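Local coordinates for Lmo0325 protein (Listeria monocytogenes EGD-e, PDB 4RYK) that probably binds DNA through an N-terminal helix-turn-helix domain, as a putative transcriptional regulator with an Rgg-type helical-repeat C-terminal domain, at residues 220-231 with 249-260. Residues are numbered along the deposited sequence; the frame is centred on the assembly and turned at random.
Sequences INYANLVLEKLK and ANYYQGAIWMKE
Leu227 and Ile256 interlock as reciprocal knobs into holes between antiparallel helices 220-231 and 249-259 of the Rgg-type C-terminal domain, assigned to the TPR-like helical-repeat class; the segment axes approach to 10.0 Å, with 157° between their N-to-C directions. Leu227 enters among Ala249, Tyr252, Gln253 and Ile256. A chi1 of 174°, which swings CG away from the backbone N, carries its CD2 to within 3.6 Å of Gln253 CA, while CD1 reaches Ala249 and the CB of Tyr252. Ile256 fills the reverse hole of Ile220, Ala223, Asn224 and Leu227, its CD1 lying 3.7 Å from Leu227 CD2 and its CG2 against the amide of Asn224. At the C-terminal end of 220-231, Leu230 CD2 and the bent chain of Lys231 close over Ala249.

Polar groups line one border of this apolar seam. Asn224 ND2 donates to Glu260 OE2 (2.9 Å), meeting the carboxylate on its anti side and 31° out of plane. Lys231 NZ makes a weak hydrogen bond to Asn250 OD1; the Asn250 amide also bonds Glu279 O (through ND2) and His281 NE2 (through OD1) of the second subunit, bringing this end to the dimer contact. On the other side of the seam, Tyr252 OH turns away to Asp212 of helix 197-216. A water bridges the two segments beside Ile256: it donates to Asn224 OD1 and Glu260 OE1 and accepts from Gln253 NE2 at 3.0 Å.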
# COMPACT_ATOMS: atom_id res chain seq x y z
N ILE A 220 -23.51 -7.56 20.80
CA ILE A 220 -23.97 -6.88 19.59
C ILE A 220 -23.77 -5.35 19.61
O ILE A 220 -23.42 -4.75 18.56
CB ILE A 220 -25.42 -7.30 19.27
CG1 ILE A 220 -25.47 -8.81 19.06
CG2 ILE A 220 -25.93 -6.62 18.01
CD1 ILE A 220 -24.51 -9.36 18.02
N ASN A 221 -23.92 -4.74 20.77
CA ASN A 221 -23.56 -3.32 20.93
C ASN A 221 -22.12 -3.08 20.53
O ASN A 221 -21.83 -2.17 19.78
CB ASN A 221 -23.73 -2.85 22.37
CG ASN A 221 -25.16 -2.91 22.83
OD1 ASN A 221 -26.09 -2.97 22.01
ND2 ASN A 221 -25.38 -2.89 24.15
N TYR A 222 -21.23 -3.89 21.06
CA TYR A 222 -19.82 -3.75 20.76
C TYR A 222 -19.52 -4.09 19.30
O TYR A 222 -18.68 -3.44 18.68
CB TYR A 222 -19.01 -4.65 21.70
CG TYR A 222 -18.93 -4.19 23.15
CD1 TYR A 222 -19.45 -2.96 23.57
CD2 TYR A 222 -18.29 -4.98 24.09
CE1 TYR A 222 -19.34 -2.56 24.89
CE2 TYR A 222 -18.18 -4.59 25.41
CZ TYR A 222 -18.70 -3.38 25.81
OH TYR A 222 -18.58 -3.00 27.15
N ALA A 223 -20.18 -5.10 18.77
CA ALA A 223 -19.98 -5.51 17.39
C ALA A 223 -20.34 -4.35 16.49
O ALA A 223 -19.62 -4.07 15.56
CB ALA A 223 -20.81 -6.72 17.04
N ASN A 224 -21.43 -3.67 16.79
CA ASN A 224 -21.82 -2.48 16.05
C ASN A 224 -20.77 -1.41 16.15
O ASN A 224 -20.46 -0.76 15.16
CB ASN A 224 -23.18 -1.93 16.52
CG ASN A 224 -24.34 -2.61 15.80
OD1 ASN A 224 -24.40 -2.57 14.58
ND2 ASN A 224 -25.22 -3.28 16.53
N LEU A 225 -20.20 -1.23 17.32
CA LEU A 225 -19.17 -0.19 17.44
C LEU A 225 -17.98 -0.48 16.57
O LEU A 225 -17.47 0.40 15.85
CB LEU A 225 -18.72 -0.01 18.89
CG LEU A 225 -19.84 0.57 19.76
CD1 LEU A 225 -19.47 0.57 21.23
CD2 LEU A 225 -20.26 1.96 19.29
N VAL A 226 -17.50 -1.72 16.65
CA VAL A 226 -16.32 -2.10 15.91
C VAL A 226 -16.58 -2.12 14.38
O VAL A 226 -15.74 -1.68 13.61
CB VAL A 226 -15.77 -3.44 16.38
CG1 VAL A 226 -14.54 -3.81 15.58
CG2 VAL A 226 -15.38 -3.36 17.85
N LEU A 227 -17.75 -2.61 13.98
CA LEU A 227 -18.13 -2.56 12.58
C LEU A 227 -18.09 -1.14 12.04
O LEU A 227 -17.60 -0.92 10.92
CB LEU A 227 -19.53 -3.16 12.36
CG LEU A 227 -20.12 -3.03 10.94
CD1 LEU A 227 -19.25 -3.72 9.90
CD2 LEU A 227 -21.49 -3.64 10.85
N GLU A 228 -18.59 -0.18 12.80
CA GLU A 228 -18.58 1.21 12.35
C GLU A 228 -17.12 1.67 12.06
O GLU A 228 -16.86 2.43 11.11
CB GLU A 228 -19.30 2.07 13.38
CG GLU A 228 -19.19 3.58 13.24
CD GLU A 228 -19.50 4.36 14.57
OE1 GLU A 228 -20.24 3.84 15.47
OE2 GLU A 228 -18.97 5.51 14.70
N LYS A 229 -16.17 1.17 12.83
CA LYS A 229 -14.77 1.49 12.60
C LYS A 229 -14.24 0.82 11.36
O LYS A 229 -13.43 1.38 10.66
CB LYS A 229 -13.88 1.04 13.74
CG LYS A 229 -14.12 1.76 15.05
CD LYS A 229 -13.64 3.20 15.05
CE LYS A 229 -14.59 3.97 15.96
NZ LYS A 229 -13.98 5.21 16.38
N LEU A 230 -14.64 -0.42 11.16
CA LEU A 230 -14.24 -1.15 9.96
C LEU A 230 -14.79 -0.40 8.71
O LEU A 230 -14.09 -0.22 7.74
CB LEU A 230 -14.77 -2.56 10.01
CG LEU A 230 -14.64 -3.32 8.69
CD1 LEU A 230 -13.19 -3.47 8.32
CD2 LEU A 230 -15.24 -4.70 8.82
N LYS A 231 -16.05 0.03 8.78
CA LYS A 231 -16.66 0.83 7.70
C LYS A 231 -15.86 2.10 7.46
O LYS A 231 -15.43 2.36 6.32
CB LYS A 231 -18.08 1.24 8.03
CG LYS A 231 -19.10 0.12 8.00
CD LYS A 231 -19.54 -0.19 6.59
CE LYS A 231 -20.71 -1.18 6.51
NZ LYS A 231 -21.21 -1.24 5.10
N ALA A 249 -16.97 -5.59 5.44
CA ALA A 249 -17.93 -4.76 6.21
C ALA A 249 -19.39 -5.01 5.80
O ALA A 249 -20.28 -5.09 6.66
CB ALA A 249 -17.60 -3.29 6.05
N ASN A 250 -19.64 -5.17 4.50
CA ASN A 250 -20.99 -5.49 4.05
C ASN A 250 -21.45 -6.84 4.58
O ASN A 250 -22.61 -6.97 4.99
CB ASN A 250 -21.13 -5.50 2.52
CG ASN A 250 -21.19 -4.09 1.91
OD1 ASN A 250 -21.40 -3.09 2.60
ND2 ASN A 250 -21.04 -4.02 0.59
N TYR A 251 -20.55 -7.85 4.56
CA TYR A 251 -20.86 -9.14 5.14
C TYR A 251 -21.28 -9.02 6.63
O TYR A 251 -22.33 -9.49 7.05
CB TYR A 251 -19.68 -10.12 5.02
CG TYR A 251 -20.05 -11.41 5.70
CD1 TYR A 251 -19.80 -11.59 7.05
CD2 TYR A 251 -20.72 -12.41 5.01
CE1 TYR A 251 -20.20 -12.75 7.71
CE2 TYR A 251 -21.13 -13.57 5.63
CZ TYR A 251 -20.88 -13.74 6.99
OH TYR A 251 -21.30 -14.91 7.59
N TYR A 252 -20.44 -8.40 7.44
CA TYR A 252 -20.76 -8.28 8.88
C TYR A 252 -21.99 -7.42 9.20
O TYR A 252 -22.70 -7.70 10.17
CB TYR A 252 -19.51 -7.85 9.69
CG TYR A 252 -18.48 -8.96 9.76
CD1 TYR A 252 -18.77 -10.17 10.39
CD2 TYR A 252 -17.22 -8.80 9.23
CE1 TYR A 252 -17.84 -11.19 10.46
CE2 TYR A 252 -16.27 -9.82 9.29
CZ TYR A 252 -16.59 -11.01 9.88
OH TYR A 252 -15.66 -12.02 9.94
N GLN A 253 -22.29 -6.42 8.38
CA GLN A 253 -23.49 -5.58 8.57
C GLN A 253 -24.70 -6.49 8.34
O GLN A 253 -25.72 -6.43 9.07
CB GLN A 253 -23.49 -4.39 7.62
CG GLN A 253 -24.71 -3.48 7.71
CD GLN A 253 -24.92 -2.92 9.12
OE1 GLN A 253 -24.43 -1.85 9.42
NE2 GLN A 253 -25.59 -3.67 10.00
N GLY A 254 -24.55 -7.40 7.38
CA GLY A 254 -25.58 -8.39 7.11
C GLY A 254 -25.85 -9.26 8.31
O GLY A 254 -26.99 -9.43 8.72
N ALA A 255 -24.79 -9.79 8.89
CA ALA A 255 -24.91 -10.68 10.04
C ALA A 255 -25.57 -9.96 11.23
O ALA A 255 -26.44 -10.51 11.89
CB ALA A 255 -23.53 -11.18 10.43
N ILE A 256 -25.12 -8.74 11.49
CA ILE A 256 -25.69 -7.95 12.56
C ILE A 256 -27.16 -7.62 12.34
O ILE A 256 -27.96 -7.67 13.29
CB ILE A 256 -24.87 -6.70 12.81
CG1 ILE A 256 -23.47 -7.11 13.33
CG2 ILE A 256 -25.59 -5.80 13.81
CD1 ILE A 256 -22.54 -5.96 13.60
N TRP A 257 -27.52 -7.32 11.12
CA TRP A 257 -28.93 -7.16 10.81
C TRP A 257 -29.73 -8.40 11.15
O TRP A 257 -30.83 -8.30 11.72
CB TRP A 257 -29.16 -6.77 9.35
CG TRP A 257 -28.91 -5.32 9.09
CD1 TRP A 257 -28.97 -4.30 9.99
CD2 TRP A 257 -28.56 -4.72 7.84
NE1 TRP A 257 -28.69 -3.11 9.38
CE2 TRP A 257 -28.45 -3.34 8.06
CE3 TRP A 257 -28.37 -5.22 6.55
CZ2 TRP A 257 -28.12 -2.44 7.03
CZ3 TRP A 257 -28.06 -4.32 5.53
CH2 TRP A 257 -27.94 -2.95 5.78
N MSE A 258 -29.20 -9.58 10.84
CA MSE A 258 -29.91 -10.81 11.17
C MSE A 258 -30.14 -10.93 12.65
O MSE A 258 -31.19 -11.29 13.10
CB MSE A 258 -29.19 -12.04 10.63
CG MSE A 258 -29.18 -12.01 9.12
SE MSE A 258 -28.64 -13.70 8.30
CE MSE A 258 -26.74 -13.28 8.13
N LYS A 259 -29.13 -10.61 13.41
CA LYS A 259 -29.22 -10.60 14.85
C LYS A 259 -30.12 -9.51 15.38
O LYS A 259 -30.62 -9.64 16.46
CB LYS A 259 -27.84 -10.36 15.45
CG LYS A 259 -26.90 -11.53 15.33
CD LYS A 259 -27.31 -12.66 16.26
CE LYS A 259 -26.99 -12.33 17.70
NZ LYS A 259 -28.13 -12.78 18.55
N GLU A 260 -30.29 -8.42 14.65
CA GLU A 260 -31.17 -7.37 15.13
C GLU A 260 -32.59 -7.59 14.63
O GLU A 260 -33.34 -6.64 14.52
CB GLU A 260 -30.66 -6.00 14.68
CG GLU A 260 -29.41 -5.57 15.41
CD GLU A 260 -28.74 -4.35 14.79
OE1 GLU A 260 -28.99 -4.03 13.60
OE2 GLU A 260 -27.95 -3.70 15.51
O HOH W 1 -26.64 -2.70 12.67